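Local coordinates for protein Afp3 (Serratia entomophila, PDB 6RBN) that probably forms, with other Afp subunits, the contractile sheath that surrounds the inner tube of the anti-feeding prophage injection system, at residues D[351-356]-D[430-435]; D[376-381]-D[408-413]; D[387-392]-D[404-409]. All coordinates share one frame; numbering follows the deposited sequence.

Contact 1: D[351-356]-D[430-435]; sequences RLFDAA and VGMAAV
Met432 reaches helix 351-356 through a chain that runs straight at chi2 and folds at chi3 (-79°), a bend that turns its methyl CE back against the ring of Phe353. That ring leaves the helix with CG anti to the carbonyl carbon and beside the backbone N (chi1 -81°), and the two side chains approach from opposite directions. The evidence for a Met-aromatic contact is the position of Met432 SD, 5.1 Å from the centroid of the Phe353 ring and 26° off its normal, an oblique approach. CE makes the nearer touch, 3.6 Å from Phe353 CD1, while Met432 CB lies 3.9 Å from Phe353 CZ. Further along the helix, Ala356 CB receives the same methyl at 3.7 Å from Met432 CE. At the other end Ala434 CB lies 3.9 Å from Leu352 CD2 and, more distantly, 4.4 Å from Phe353 CE2. Trp344 meets the Phe353 ring edge-to-face, and Phe348 of a neighbouring Afp2 subunit packs on Met432. Val430 and Gly431 pair in parallel with a strand of that subunit, so the sheet continues across the interface. Every touching group between the two segments is hydrocarbon or thioether. The helix is therefore held to segment 430-435 by shape and dispersion, the methionine methyl lodged against both the Phe353 ring and Ala356 CB, while Gly431 keeps its backbone hydrogen bonding with Phe407.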
ATOM      1  N   ARG D 351     -46.803  38.120  13.597  1.00 73.30           N
ATOM      2  CA  ARG D 351     -47.028  36.687  13.727  1.00 73.30           C
ATOM      3  C   ARG D 351     -45.796  35.853  13.410  1.00 73.30           C
ATOM      4  O   ARG D 351     -45.799  34.654  13.696  1.00 73.30           O
ATOM      5  CB  ARG D 351     -48.188  36.241  12.835  1.00 73.30           C
ATOM      6  CG  ARG D 351     -49.537  36.747  13.300  1.00 73.30           C
ATOM      7  CD  ARG D 351     -50.664  36.255  12.415  1.00 73.30           C
ATOM      8  NE  ARG D 351     -50.857  34.814  12.513  1.00 73.30           N
ATOM      9  CZ  ARG D 351     -50.631  33.964  11.517  1.00 73.30           C
ATOM     10  NH1 ARG D 351     -50.213  34.412  10.345  1.00 73.30           N
ATOM     11  NH2 ARG D 351     -50.834  32.666  11.693  1.00 73.30           N
ATOM     12  N   LEU D 352     -44.757  36.441  12.817  1.00 71.13           N
ATOM     13  CA  LEU D 352     -43.483  35.743  12.711  1.00 71.13           C
ATOM     14  C   LEU D 352     -42.820  35.626  14.074  1.00 71.13           C
ATOM     15  O   LEU D 352     -42.334  34.553  14.450  1.00 71.13           O
ATOM     16  CB  LEU D 352     -42.558  36.465  11.735  1.00 71.13           C
ATOM     17  CG  LEU D 352     -41.163  35.870  11.567  1.00 71.13           C
ATOM     18  CD1 LEU D 352     -41.234  34.481  10.975  1.00 71.13           C
ATOM     19  CD2 LEU D 352     -40.309  36.778  10.714  1.00 71.13           C
ATOM     20  N   PHE D 353     -42.792  36.725  14.828  1.00 71.76           N
ATOM     21  CA  PHE D 353     -42.248  36.705  16.178  1.00 71.76           C
ATOM     22  C   PHE D 353     -43.094  35.886  17.139  1.00 71.76           C
ATOM     23  O   PHE D 353     -42.543  35.271  18.051  1.00 71.76           O
ATOM     24  CB  PHE D 353     -42.086  38.132  16.697  1.00 71.76           C
ATOM     25  CG  PHE D 353     -40.847  38.816  16.205  1.00 71.76           C
ATOM     26  CD1 PHE D 353     -39.672  38.736  16.927  1.00 71.76           C
ATOM     27  CD2 PHE D 353     -40.841  39.494  15.003  1.00 71.76           C
ATOM     28  CE1 PHE D 353     -38.526  39.353  16.476  1.00 71.76           C
ATOM     29  CE2 PHE D 353     -39.694  40.108  14.544  1.00 71.76           C
ATOM     30  CZ  PHE D 353     -38.537  40.035  15.283  1.00 71.76           C
ATOM     31  N   ASP D 354     -44.413  35.850  16.960  1.00 75.34           N
ATOM     32  CA  ASP D 354     -45.229  35.004  17.825  1.00 75.34           C
ATOM     33  C   ASP D 354     -45.025  33.527  17.523  1.00 75.34           C
ATOM     34  O   ASP D 354     -45.094  32.696  18.434  1.00 75.34           O
ATOM     35  CB  ASP D 354     -46.707  35.359  17.692  1.00 75.34           C
ATOM     36  CG  ASP D 354     -47.042  36.702  18.300  1.00 75.34           C
ATOM     37  OD1 ASP D 354     -46.320  37.135  19.223  1.00 75.34           O
ATOM     38  OD2 ASP D 354     -48.037  37.317  17.871  1.00 75.34           O
ATOM     39  N   ALA D 355     -44.764  33.180  16.262  1.00 73.15           N
ATOM     40  CA  ALA D 355     -44.556  31.783  15.905  1.00 73.15           C
ATOM     41  C   ALA D 355     -43.146  31.315  16.220  1.00 73.15           C
ATOM     42  O   ALA D 355     -42.944  30.133  16.511  1.00 73.15           O
ATOM     43  CB  ALA D 355     -44.850  31.563  14.423  1.00 73.15           C
ATOM     44  N   ALA D 356     -42.164  32.212  16.155  1.00 72.35           N
ATOM     45  CA  ALA D 356     -40.800  31.822  16.490  1.00 72.35           C
ATOM     46  C   ALA D 356     -40.631  31.663  17.992  1.00 72.35           C
ATOM     47  O   ALA D 356     -39.924  30.762  18.446  1.00 72.35           O
ATOM     48  CB  ALA D 356     -39.810  32.844  15.943  1.00 72.35           C
ATOM     49  N   VAL D 430     -32.236  36.857  22.362  1.00 64.86           N
ATOM     50  CA  VAL D 430     -32.440  36.446  20.981  1.00 64.86           C
ATOM     51  C   VAL D 430     -32.961  37.644  20.205  1.00 64.86           C
ATOM     52  O   VAL D 430     -33.879  38.334  20.659  1.00 64.86           O
ATOM     53  CB  VAL D 430     -33.427  35.261  20.896  1.00 64.86           C
ATOM     54  CG1 VAL D 430     -33.659  34.847  19.462  1.00 64.86           C
ATOM     55  CG2 VAL D 430     -32.929  34.093  21.716  1.00 64.86           C
ATOM     56  N   GLY D 431     -32.371  37.902  19.048  1.00 66.19           N
ATOM     57  CA  GLY D 431     -32.842  38.962  18.177  1.00 66.19           C
ATOM     58  C   GLY D 431     -33.030  38.441  16.771  1.00 66.19           C
ATOM     59  O   GLY D 431     -32.387  37.480  16.355  1.00 66.19           O
ATOM     60  N   MET D 432     -33.947  39.076  16.043  1.00 72.06           N
ATOM     61  CA  MET D 432     -34.234  38.717  14.663  1.00 72.06           C
ATOM     62  C   MET D 432     -34.446  39.974  13.837  1.00 72.06           C
ATOM     63  O   MET D 432     -34.553  41.081  14.368  1.00 72.06           O
ATOM     64  CB  MET D 432     -35.466  37.813  14.547  1.00 72.06           C
ATOM     65  CG  MET D 432     -35.241  36.382  14.971  1.00 72.06           C
ATOM     66  SD  MET D 432     -36.716  35.376  14.771  1.00 72.06           S
ATOM     67  CE  MET D 432     -37.627  35.854  16.224  1.00 72.06           C
ATOM     68  N   ALA D 433     -34.513  39.789  12.521  1.00 71.27           N
ATOM     69  CA  ALA D 433     -34.721  40.886  11.582  1.00 71.27           C
ATOM     70  C   ALA D 433     -35.677  40.411  10.498  1.00 71.27           C
ATOM     71  O   ALA D 433     -35.309  39.569   9.674  1.00 71.27           O
ATOM     72  CB  ALA D 433     -33.402  41.355  10.976  1.00 71.27           C
ATOM     73  N   ALA D 434     -36.888  40.952  10.489  1.00 74.78           N
ATOM     74  CA  ALA D 434     -37.914  40.565   9.535  1.00 74.78           C
ATOM     75  C   ALA D 434     -37.986  41.558   8.383  1.00 74.78           C
ATOM     76  O   ALA D 434     -37.480  42.680   8.462  1.00 74.78           O
ATOM     77  CB  ALA D 434     -39.278  40.466  10.222  1.00 74.78           C
ATOM     78  N   VAL D 435     -38.623  41.126   7.299  1.00 77.87           N
ATOM     79  CA  VAL D 435     -38.797  41.934   6.099  1.00 77.87           C
ATOM     80  C   VAL D 435     -40.242  42.423   6.056  1.00 77.87           C
ATOM     81  O   VAL D 435     -41.162  41.723   6.494  1.00 77.87           O
ATOM     82  CB  VAL D 435     -38.394  41.138   4.835  1.00 77.87           C
ATOM     83  CG1 VAL D 435     -39.281  39.917   4.609  1.00 77.87           C
ATOM     84  CG2 VAL D 435     -38.336  42.025   3.595  1.00 77.87           C
TER

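Contact 2: D[376-381]-D[408-413]; sequences TWKRVQ and VRVGKG
Trp377 comes first along helix 376-381, its CB 4.0 Å from Val410 CG2. Further out on the indole, Trp377 CZ3 lies 4.0 Å from Lys412 CB and close to the backbone of Gly411, an oblique approach to the ring, while Trp377 NE1 is hydrogen-bonded to Asn372 OD1. Lys378 starts away from segment 408-413, but bends at chi2 and chi3 bring NZ round to donate to Gln381 OE1 at 2.9 Å. This bond lies in the carbonyl plane with a C=O...N angle of 154°, and probably fixes how the amide is turned. Gln381, with CG anti to the backbone N (chi1 -177°) and an extended chain beyond it, runs alongside Val408, the two side chains pointing opposite ways, its CG 3.7 Å from Val408 CG1. The same amide meets Val410, whose CG1 lies 3.5 Å from Gln381 OE1 and 3.4 Å from Trp377 O. Val410 thus touches both Trp377 and Gln381, with the lysine-amide bond next to it. In strand 425-432, Met426 touches Trp377 and Ile428 touches Val408; Ile421 of helix 418-422 also packs on Trp377. On the helix side, Lys378 and Gln381 also pack on a neighbouring Afp1 subunit.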
ATOM      1  N   THR D 376     -25.028  23.345  29.852  1.00 63.49           N
ATOM      2  CA  THR D 376     -26.434  23.433  29.481  1.00 63.49           C
ATOM      3  C   THR D 376     -26.720  24.700  28.686  1.00 63.49           C
ATOM      4  O   THR D 376     -27.532  24.674  27.756  1.00 63.49           O
ATOM      5  CB  THR D 376     -27.303  23.370  30.740  1.00 63.49           C
ATOM      6  OG1 THR D 376     -26.989  22.178  31.469  1.00 63.49           O
ATOM      7  CG2 THR D 376     -28.778  23.335  30.404  1.00 63.49           C
ATOM      8  N   TRP D 377     -26.024  25.794  29.001  1.00 63.97           N
ATOM      9  CA  TRP D 377     -26.250  27.069  28.326  1.00 63.97           C
ATOM     10  C   TRP D 377     -25.825  27.012  26.868  1.00 63.97           C
ATOM     11  O   TRP D 377     -26.388  27.724  26.032  1.00 63.97           O
ATOM     12  CB  TRP D 377     -25.475  28.176  29.037  1.00 63.97           C
ATOM     13  CG  TRP D 377     -25.858  28.371  30.458  1.00 63.97           C
ATOM     14  CD1 TRP D 377     -26.988  27.931  31.076  1.00 63.97           C
ATOM     15  CD2 TRP D 377     -25.065  28.991  31.468  1.00 63.97           C
ATOM     16  NE1 TRP D 377     -26.965  28.273  32.400  1.00 63.97           N
ATOM     17  CE2 TRP D 377     -25.790  28.921  32.668  1.00 63.97           C
ATOM     18  CE3 TRP D 377     -23.813  29.615  31.470  1.00 63.97           C
ATOM     19  CZ2 TRP D 377     -25.309  29.449  33.855  1.00 63.97           C
ATOM     20  CZ3 TRP D 377     -23.340  30.136  32.651  1.00 63.97           C
ATOM     21  CH2 TRP D 377     -24.085  30.052  33.826  1.00 63.97           C
ATOM     22  N   LYS D 378     -24.837  26.178  26.545  1.00 61.73           N
ATOM     23  CA  LYS D 378     -24.438  25.985  25.161  1.00 61.73           C
ATOM     24  C   LYS D 378     -25.358  25.016  24.433  1.00 61.73           C
ATOM     25  O   LYS D 378     -25.507  25.111  23.213  1.00 61.73           O
ATOM     26  CB  LYS D 378     -22.997  25.484  25.089  1.00 61.73           C
ATOM     27  CG  LYS D 378     -21.935  26.361  25.756  1.00 61.73           C
ATOM     28  CD  LYS D 378     -21.624  27.653  25.011  1.00 61.73           C
ATOM     29  CE  LYS D 378     -22.255  28.870  25.674  1.00 61.73           C
ATOM     30  NZ  LYS D 378     -21.854  30.142  25.023  1.00 61.73           N
ATOM     31  N   ARG D 379     -25.968  24.073  25.155  1.00 65.21           N
ATOM     32  CA  ARG D 379     -26.958  23.196  24.540  1.00 65.21           C
ATOM     33  C   ARG D 379     -28.239  23.945  24.222  1.00 65.21           C
ATOM     34  O   ARG D 379     -28.958  23.577  23.287  1.00 65.21           O
ATOM     35  CB  ARG D 379     -27.262  22.010  25.450  1.00 65.21           C
ATOM     36  CG  ARG D 379     -26.120  21.033  25.608  1.00 65.21           C
ATOM     37  CD  ARG D 379     -26.462  19.935  26.603  1.00 65.21           C
ATOM     38  NE  ARG D 379     -27.512  19.048  26.118  1.00 65.21           N
ATOM     39  CZ  ARG D 379     -28.740  18.993  26.622  1.00 65.21           C
ATOM     40  NH1 ARG D 379     -29.081  19.779  27.632  1.00 65.21           N
ATOM     41  NH2 ARG D 379     -29.630  18.152  26.115  1.00 65.21           N
ATOM     42  N   VAL D 380     -28.543  24.986  24.991  1.00 63.76           N
ATOM     43  CA  VAL D 380     -29.722  25.800  24.737  1.00 63.76           C
ATOM     44  C   VAL D 380     -29.448  26.810  23.627  1.00 63.76           C
ATOM     45  O   VAL D 380     -30.319  27.087  22.795  1.00 63.76           O
ATOM     46  CB  VAL D 380     -30.162  26.465  26.055  1.00 63.76           C
ATOM     47  CG1 VAL D 380     -31.261  27.437  25.833  1.00 63.76           C
ATOM     48  CG2 VAL D 380     -30.647  25.414  27.024  1.00 63.76           C
ATOM     49  N   GLN D 381     -28.223  27.338  23.571  1.00 63.16           N
ATOM     50  CA  GLN D 381     -27.852  28.295  22.532  1.00 63.16           C
ATOM     51  C   GLN D 381     -27.838  27.648  21.153  1.00 63.16           C
ATOM     52  O   GLN D 381     -28.238  28.273  20.166  1.00 63.16           O
ATOM     53  CB  GLN D 381     -26.484  28.896  22.847  1.00 63.16           C
ATOM     54  CG  GLN D 381     -26.029  29.951  21.867  1.00 63.16           C
ATOM     55  CD  GLN D 381     -24.683  30.527  22.214  1.00 63.16           C
ATOM     56  OE1 GLN D 381     -24.053  30.112  23.180  1.00 63.16           O
ATOM     57  NE2 GLN D 381     -24.230  31.486  21.423  1.00 63.16           N
ATOM     58  N   VAL D 408     -27.869  34.892  18.930  1.00 65.68           N
ATOM     59  CA  VAL D 408     -28.225  34.273  20.203  1.00 65.68           C
ATOM     60  C   VAL D 408     -27.070  34.505  21.166  1.00 65.68           C
ATOM     61  O   VAL D 408     -25.913  34.244  20.822  1.00 65.68           O
ATOM     62  CB  VAL D 408     -28.508  32.762  20.062  1.00 65.68           C
ATOM     63  CG1 VAL D 408     -28.957  32.183  21.389  1.00 65.68           C
ATOM     64  CG2 VAL D 408     -29.537  32.484  18.989  1.00 65.68           C
ATOM     65  N   ARG D 409     -27.376  35.001  22.365  1.00 70.98           N
ATOM     66  CA  ARG D 409     -26.359  35.320  23.358  1.00 70.98           C
ATOM     67  C   ARG D 409     -26.732  34.722  24.705  1.00 70.98           C
ATOM     68  O   ARG D 409     -27.858  34.890  25.176  1.00 70.98           O
ATOM     69  CB  ARG D 409     -26.188  36.832  23.505  1.00 70.98           C
ATOM     70  CG  ARG D 409     -25.629  37.506  22.278  1.00 70.98           C
ATOM     71  CD  ARG D 409     -25.595  39.004  22.445  1.00 70.98           C
ATOM     72  NE  ARG D 409     -25.164  39.657  21.216  1.00 70.98           N
ATOM     73  CZ  ARG D 409     -25.154  40.972  21.035  1.00 70.98           C
ATOM     74  NH1 ARG D 409     -25.558  41.780  22.003  1.00 70.98           N
ATOM     75  NH2 ARG D 409     -24.747  41.480  19.880  1.00 70.98           N
ATOM     76  N   VAL D 410     -25.774  34.034  25.320  1.00 69.46           N
ATOM     77  CA  VAL D 410     -25.932  33.498  26.667  1.00 69.46           C
ATOM     78  C   VAL D 410     -24.540  33.374  27.276  1.00 69.46           C
ATOM     79  O   VAL D 410     -23.554  33.150  26.568  1.00 69.46           O
ATOM     80  CB  VAL D 410     -26.712  32.156  26.646  1.00 69.46           C
ATOM     81  CG1 VAL D 410     -25.934  31.056  25.945  1.00 69.46           C
ATOM     82  CG2 VAL D 410     -27.140  31.730  28.047  1.00 69.46           C
ATOM     83  N   GLY D 411     -24.453  33.595  28.583  1.00 71.62           N
ATOM     84  CA  GLY D 411     -23.182  33.487  29.269  1.00 71.62           C
ATOM     85  C   GLY D 411     -23.357  33.850  30.726  1.00 71.62           C
ATOM     86  O   GLY D 411     -24.477  34.017  31.205  1.00 71.62           O
ATOM     87  N   LYS D 412     -22.239  33.985  31.437  1.00 73.14           N
ATOM     88  CA  LYS D 412     -22.323  34.431  32.822  1.00 73.14           C
ATOM     89  C   LYS D 412     -21.926  35.886  32.995  1.00 73.14           C
ATOM     90  O   LYS D 412     -22.581  36.606  33.748  1.00 73.14           O
ATOM     91  CB  LYS D 412     -21.461  33.550  33.731  1.00 73.14           C
ATOM     92  CG  LYS D 412     -21.654  33.854  35.212  1.00 73.14           C
ATOM     93  CD  LYS D 412     -21.002  32.827  36.107  1.00 73.14           C
ATOM     94  CE  LYS D 412     -19.501  32.985  36.152  1.00 73.14           C
ATOM     95  NZ  LYS D 412     -18.909  32.041  37.138  1.00 73.14           N
ATOM     96  N   GLY D 413     -20.878  36.344  32.314  1.00 73.24           N
ATOM     97  CA  GLY D 413     -20.626  37.775  32.274  1.00 73.24           C
ATOM     98  C   GLY D 413     -21.609  38.493  31.373  1.00 73.24           C
ATOM     99  O   GLY D 413     -21.948  39.654  31.606  1.00 73.24           O
TER

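Contact 3: D[387-392]-D[404-409]; sequences YLYRLW and EAYFVR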
ATOM      1  N   TYR D 387     -32.604  26.542  15.076  1.00 68.58           N
ATOM      2  CA  TYR D 387     -33.944  26.926  14.651  1.00 68.58           C
ATOM      3  C   TYR D 387     -33.912  28.202  13.826  1.00 68.58           C
ATOM      4  O   TYR D 387     -34.587  28.305  12.797  1.00 68.58           O
ATOM      5  CB  TYR D 387     -34.857  27.097  15.866  1.00 68.58           C
ATOM      6  CG  TYR D 387     -36.256  27.507  15.490  1.00 68.58           C
ATOM      7  CD1 TYR D 387     -37.141  26.592  14.948  1.00 68.58           C
ATOM      8  CD2 TYR D 387     -36.688  28.814  15.663  1.00 68.58           C
ATOM      9  CE1 TYR D 387     -38.417  26.962  14.592  1.00 68.58           C
ATOM     10  CE2 TYR D 387     -37.959  29.193  15.307  1.00 68.58           C
ATOM     11  CZ  TYR D 387     -38.817  28.264  14.774  1.00 68.58           C
ATOM     12  OH  TYR D 387     -40.090  28.636  14.419  1.00 68.58           O
ATOM     13  N   LEU D 388     -33.139  29.193  14.269  1.00 66.88           N
ATOM     14  CA  LEU D 388     -33.092  30.468  13.568  1.00 66.88           C
ATOM     15  C   LEU D 388     -32.327  30.383  12.260  1.00 66.88           C
ATOM     16  O   LEU D 388     -32.519  31.236  11.392  1.00 66.88           O
ATOM     17  CB  LEU D 388     -32.466  31.537  14.454  1.00 66.88           C
ATOM     18  CG  LEU D 388     -33.228  31.902  15.721  1.00 66.88           C
ATOM     19  CD1 LEU D 388     -32.437  32.911  16.512  1.00 66.88           C
ATOM     20  CD2 LEU D 388     -34.593  32.435  15.380  1.00 66.88           C
ATOM     21  N   TYR D 389     -31.458  29.388  12.101  1.00 69.74           N
ATOM     22  CA  TYR D 389     -30.786  29.215  10.822  1.00 69.74           C
ATOM     23  C   TYR D 389     -31.736  28.669   9.768  1.00 69.74           C
ATOM     24  O   TYR D 389     -31.674  29.084   8.608  1.00 69.74           O
ATOM     25  CB  TYR D 389     -29.581  28.292  10.964  1.00 69.74           C
ATOM     26  CG  TYR D 389     -28.805  28.122   9.681  1.00 69.74           C
ATOM     27  CD1 TYR D 389     -27.946  29.114   9.234  1.00 69.74           C
ATOM     28  CD2 TYR D 389     -28.940  26.976   8.912  1.00 69.74           C
ATOM     29  CE1 TYR D 389     -27.239  28.967   8.062  1.00 69.74           C
ATOM     30  CE2 TYR D 389     -28.247  26.826   7.736  1.00 69.74           C
ATOM     31  CZ  TYR D 389     -27.395  27.821   7.319  1.00 69.74           C
ATOM     32  OH  TYR D 389     -26.696  27.665   6.147  1.00 69.74           O
ATOM     33  N   ARG D 390     -32.617  27.743  10.142  1.00 72.63           N
ATOM     34  CA  ARG D 390     -33.530  27.180   9.159  1.00 72.63           C
ATOM     35  C   ARG D 390     -34.776  28.029   8.954  1.00 72.63           C
ATOM     36  O   ARG D 390     -35.624  27.660   8.139  1.00 72.63           O
ATOM     37  CB  ARG D 390     -33.922  25.750   9.535  1.00 72.63           C
ATOM     38  CG  ARG D 390     -34.724  25.604  10.807  1.00 72.63           C
ATOM     39  CD  ARG D 390     -35.145  24.152  11.003  1.00 72.63           C
ATOM     40  NE  ARG D 390     -34.010  23.252  11.200  1.00 72.63           N
ATOM     41  CZ  ARG D 390     -33.516  22.915  12.388  1.00 72.63           C
ATOM     42  NH1 ARG D 390     -34.065  23.390  13.496  1.00 72.63           N
ATOM     43  NH2 ARG D 390     -32.481  22.090  12.469  1.00 72.63           N
ATOM     44  N   LEU D 391     -34.918  29.139   9.680  1.00 69.50           N
ATOM     45  CA  LEU D 391     -35.845  30.177   9.246  1.00 69.50           C
ATOM     46  C   LEU D 391     -35.199  31.095   8.224  1.00 69.50           C
ATOM     47  O   LEU D 391     -35.860  31.538   7.281  1.00 69.50           O
ATOM     48  CB  LEU D 391     -36.340  31.013  10.424  1.00 69.50           C
ATOM     49  CG  LEU D 391     -37.342  30.443  11.414  1.00 69.50           C
ATOM     50  CD1 LEU D 391     -37.582  31.469  12.493  1.00 69.50           C
ATOM     51  CD2 LEU D 391     -38.632  30.107  10.704  1.00 69.50           C
ATOM     52  N   TRP D 392     -33.915  31.398   8.408  1.00 71.80           N
ATOM     53  CA  TRP D 392     -33.219  32.294   7.492  1.00 71.80           C
ATOM     54  C   TRP D 392     -33.051  31.669   6.115  1.00 71.80           C
ATOM     55  O   TRP D 392     -33.163  32.361   5.098  1.00 71.80           O
ATOM     56  CB  TRP D 392     -31.857  32.672   8.059  1.00 71.80           C
ATOM     57  CG  TRP D 392     -31.079  33.528   7.133  1.00 71.80           C
ATOM     58  CD1 TRP D 392     -31.359  34.806   6.771  1.00 71.80           C
ATOM     59  CD2 TRP D 392     -29.908  33.154   6.408  1.00 71.80           C
ATOM     60  NE1 TRP D 392     -30.421  35.265   5.885  1.00 71.80           N
ATOM     61  CE2 TRP D 392     -29.518  34.265   5.643  1.00 71.80           C
ATOM     62  CE3 TRP D 392     -29.145  31.986   6.340  1.00 71.80           C
ATOM     63  CZ2 TRP D 392     -28.401  34.245   4.819  1.00 71.80           C
ATOM     64  CZ3 TRP D 392     -28.036  31.971   5.524  1.00 71.80           C
ATOM     65  CH2 TRP D 392     -27.674  33.092   4.773  1.00 71.80           C
ATOM     66  N   GLU D 404     -26.422  38.993   9.932  1.00 81.87           N
ATOM     67  CA  GLU D 404     -27.303  40.146   9.859  1.00 81.87           C
ATOM     68  C   GLU D 404     -28.756  39.780  10.100  1.00 81.87           C
ATOM     69  O   GLU D 404     -29.597  40.677  10.226  1.00 81.87           O
ATOM     70  CB  GLU D 404     -27.170  40.818   8.493  1.00 81.87           C
ATOM     71  CG  GLU D 404     -25.819  41.451   8.256  1.00 81.87           C
ATOM     72  CD  GLU D 404     -25.697  42.059   6.878  1.00 81.87           C
ATOM     73  OE1 GLU D 404     -26.611  41.853   6.052  1.00 81.87           O
ATOM     74  OE2 GLU D 404     -24.690  42.752   6.622  1.00 81.87           O
ATOM     75  N   ALA D 405     -29.069  38.486  10.155  1.00 73.25           N
ATOM     76  CA  ALA D 405     -30.448  38.065  10.362  1.00 73.25           C
ATOM     77  C   ALA D 405     -30.773  37.902  11.839  1.00 73.25           C
ATOM     78  O   ALA D 405     -31.842  38.328  12.291  1.00 73.25           O
ATOM     79  CB  ALA D 405     -30.712  36.763   9.616  1.00 73.25           C
ATOM     80  N   TYR D 406     -29.877  37.290  12.608  1.00 69.26           N
ATOM     81  CA  TYR D 406     -30.202  36.928  13.981  1.00 69.26           C
ATOM     82  C   TYR D 406     -28.935  36.882  14.822  1.00 69.26           C
ATOM     83  O   TYR D 406     -27.820  37.000  14.311  1.00 69.26           O
ATOM     84  CB  TYR D 406     -30.949  35.587  14.032  1.00 69.26           C
ATOM     85  CG  TYR D 406     -30.159  34.400  13.524  1.00 69.26           C
ATOM     86  CD1 TYR D 406     -30.158  34.068  12.177  1.00 69.26           C
ATOM     87  CD2 TYR D 406     -29.440  33.592  14.398  1.00 69.26           C
ATOM     88  CE1 TYR D 406     -29.443  32.989  11.712  1.00 69.26           C
ATOM     89  CE2 TYR D 406     -28.724  32.515  13.941  1.00 69.26           C
ATOM     90  CZ  TYR D 406     -28.729  32.215  12.599  1.00 69.26           C
ATOM     91  OH  TYR D 406     -28.017  31.133  12.144  1.00 69.26           O
ATOM     92  N   PHE D 407     -29.131  36.708  16.129  1.00 66.65           N
ATOM     93  CA  PHE D 407     -28.059  36.440  17.076  1.00 66.65           C
ATOM     94  C   PHE D 407     -28.654  35.763  18.301  1.00 66.65           C
ATOM     95  O   PHE D 407     -29.803  36.018  18.666  1.00 66.65           O
ATOM     96  CB  PHE D 407     -27.299  37.714  17.486  1.00 66.65           C
ATOM     97  CG  PHE D 407     -28.121  38.713  18.260  1.00 66.65           C
ATOM     98  CD1 PHE D 407     -28.882  39.655  17.598  1.00 66.65           C
ATOM     99  CD2 PHE D 407     -28.087  38.746  19.647  1.00 66.65           C
ATOM    100  CE1 PHE D 407     -29.625  40.580  18.300  1.00 66.65           C
ATOM    101  CE2 PHE D 407     -28.833  39.663  20.350  1.00 66.65           C
ATOM    102  CZ  PHE D 407     -29.598  40.581  19.676  1.00 66.65           C
ATOM    103  N   VAL D 408     -27.869  34.892  18.930  1.00 65.68           N
ATOM    104  CA  VAL D 408     -28.225  34.273  20.203  1.00 65.68           C
ATOM    105  C   VAL D 408     -27.070  34.505  21.166  1.00 65.68           C
ATOM    106  O   VAL D 408     -25.913  34.244  20.822  1.00 65.68           O
ATOM    107  CB  VAL D 408     -28.508  32.762  20.062  1.00 65.68           C
ATOM    108  CG1 VAL D 408     -28.957  32.183  21.389  1.00 65.68           C
ATOM    109  CG2 VAL D 408     -29.537  32.484  18.989  1.00 65.68           C
ATOM    110  N   ARG D 409     -27.376  35.001  22.365  1.00 70.98           N
ATOM    111  CA  ARG D 409     -26.359  35.320  23.358  1.00 70.98           C
ATOM    112  C   ARG D 409     -26.732  34.722  24.705  1.00 70.98           C
ATOM    113  O   ARG D 409     -27.858  34.890  25.176  1.00 70.98           O
ATOM    114  CB  ARG D 409     -26.188  36.832  23.505  1.00 70.98           C
ATOM    115  CG  ARG D 409     -25.629  37.506  22.278  1.00 70.98           C
ATOM    116  CD  ARG D 409     -25.595  39.004  22.445  1.00 70.98           C
ATOM    117  NE  ARG D 409     -25.164  39.657  21.216  1.00 70.98           N
ATOM    118  CZ  ARG D 409     -25.154  40.972  21.035  1.00 70.98           C
ATOM    119  NH1 ARG D 409     -25.558  41.780  22.003  1.00 70.98           N
ATOM    120  NH2 ARG D 409     -24.747  41.480  19.880  1.00 70.98           N
TER
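The carbonyl oxygen Leu388 O is approached by two groups: it accepts the helical bond from Trp392 N at 3.3 Å, and the Tyr406 ring comes up to it with CE1 3.6 Å from Leu388 O. The second approach is simple packing, and it places the ring alongside the helix backbone. The clearer geometric evidence is a CH-pi contact on one face of the ring, where Leu388 CB stands 3.8 Å from the Tyr406 centroid and 15° off the normal, displaced toward the rim. Tyr406 reaches this position because its CG sits between the backbone N and the carbonyl carbon (chi1 63°), which swings the ring across toward the helix. The phenol oxygen travels on to Tyr389, so that Tyr406 OH lies 3.5 Å from Tyr389 CD1 at the edge of that ring and in its plane. Thus a helix methylene covers a face of Tyr406, while the hydroxyl of Tyr406 meets the edge of Tyr389. Leu388 also serves the next inward-facing strand residue, with its CD1 3.8 Å from Val408 CG2. At the C-terminal end of the helix, Trp392 CD1 meets Ala405 CB at 3.5 Å, an oblique contact with the indole, and the indole NE1 makes a weak hydrogen bond to Gly399 O. The axes of segment 387-392 and strand 406-409 run antiparallel (179°) and come within 9.4 Å. The loop between them contributes Leu397, which touches both Ala405 and Tyr406. Strand 425-432 supplies Val430 and Met432 against Leu388, and Ala356 and Ile360 of helix 347-364 lie against Tyr387, so helix 374-392 packs against both helix 347-364 and the antiparallel pair 406-409/425-432.

In the fold
All three contacts fall within the phage tail sheath C-terminal domain and pack helices on the antiparallel pair 406-409/425-432 and the chain just beyond it. Contacts 2 and 3 use the same helix, 374-392, and the same strand, 406-409, with centres about 15 Å apart; contact 1 brings helix 347-364 to the partner strand. Contacts 1 and 3 are buried and touch directly: Gly431 N lies 3.2 Å from Phe407 O, probably hydrogen-bonded, and Met432 SD meets Leu388 CD2. Contact 2 is only partly buried, its centre about 32 Å from the chain centre. Consistent with that place, a lysine-glutamine bond borders its apolar packing, whereas contact 1 is a Met-aromatic and methyl contact and contact 3 sets a leucine methylene over a tyrosine face.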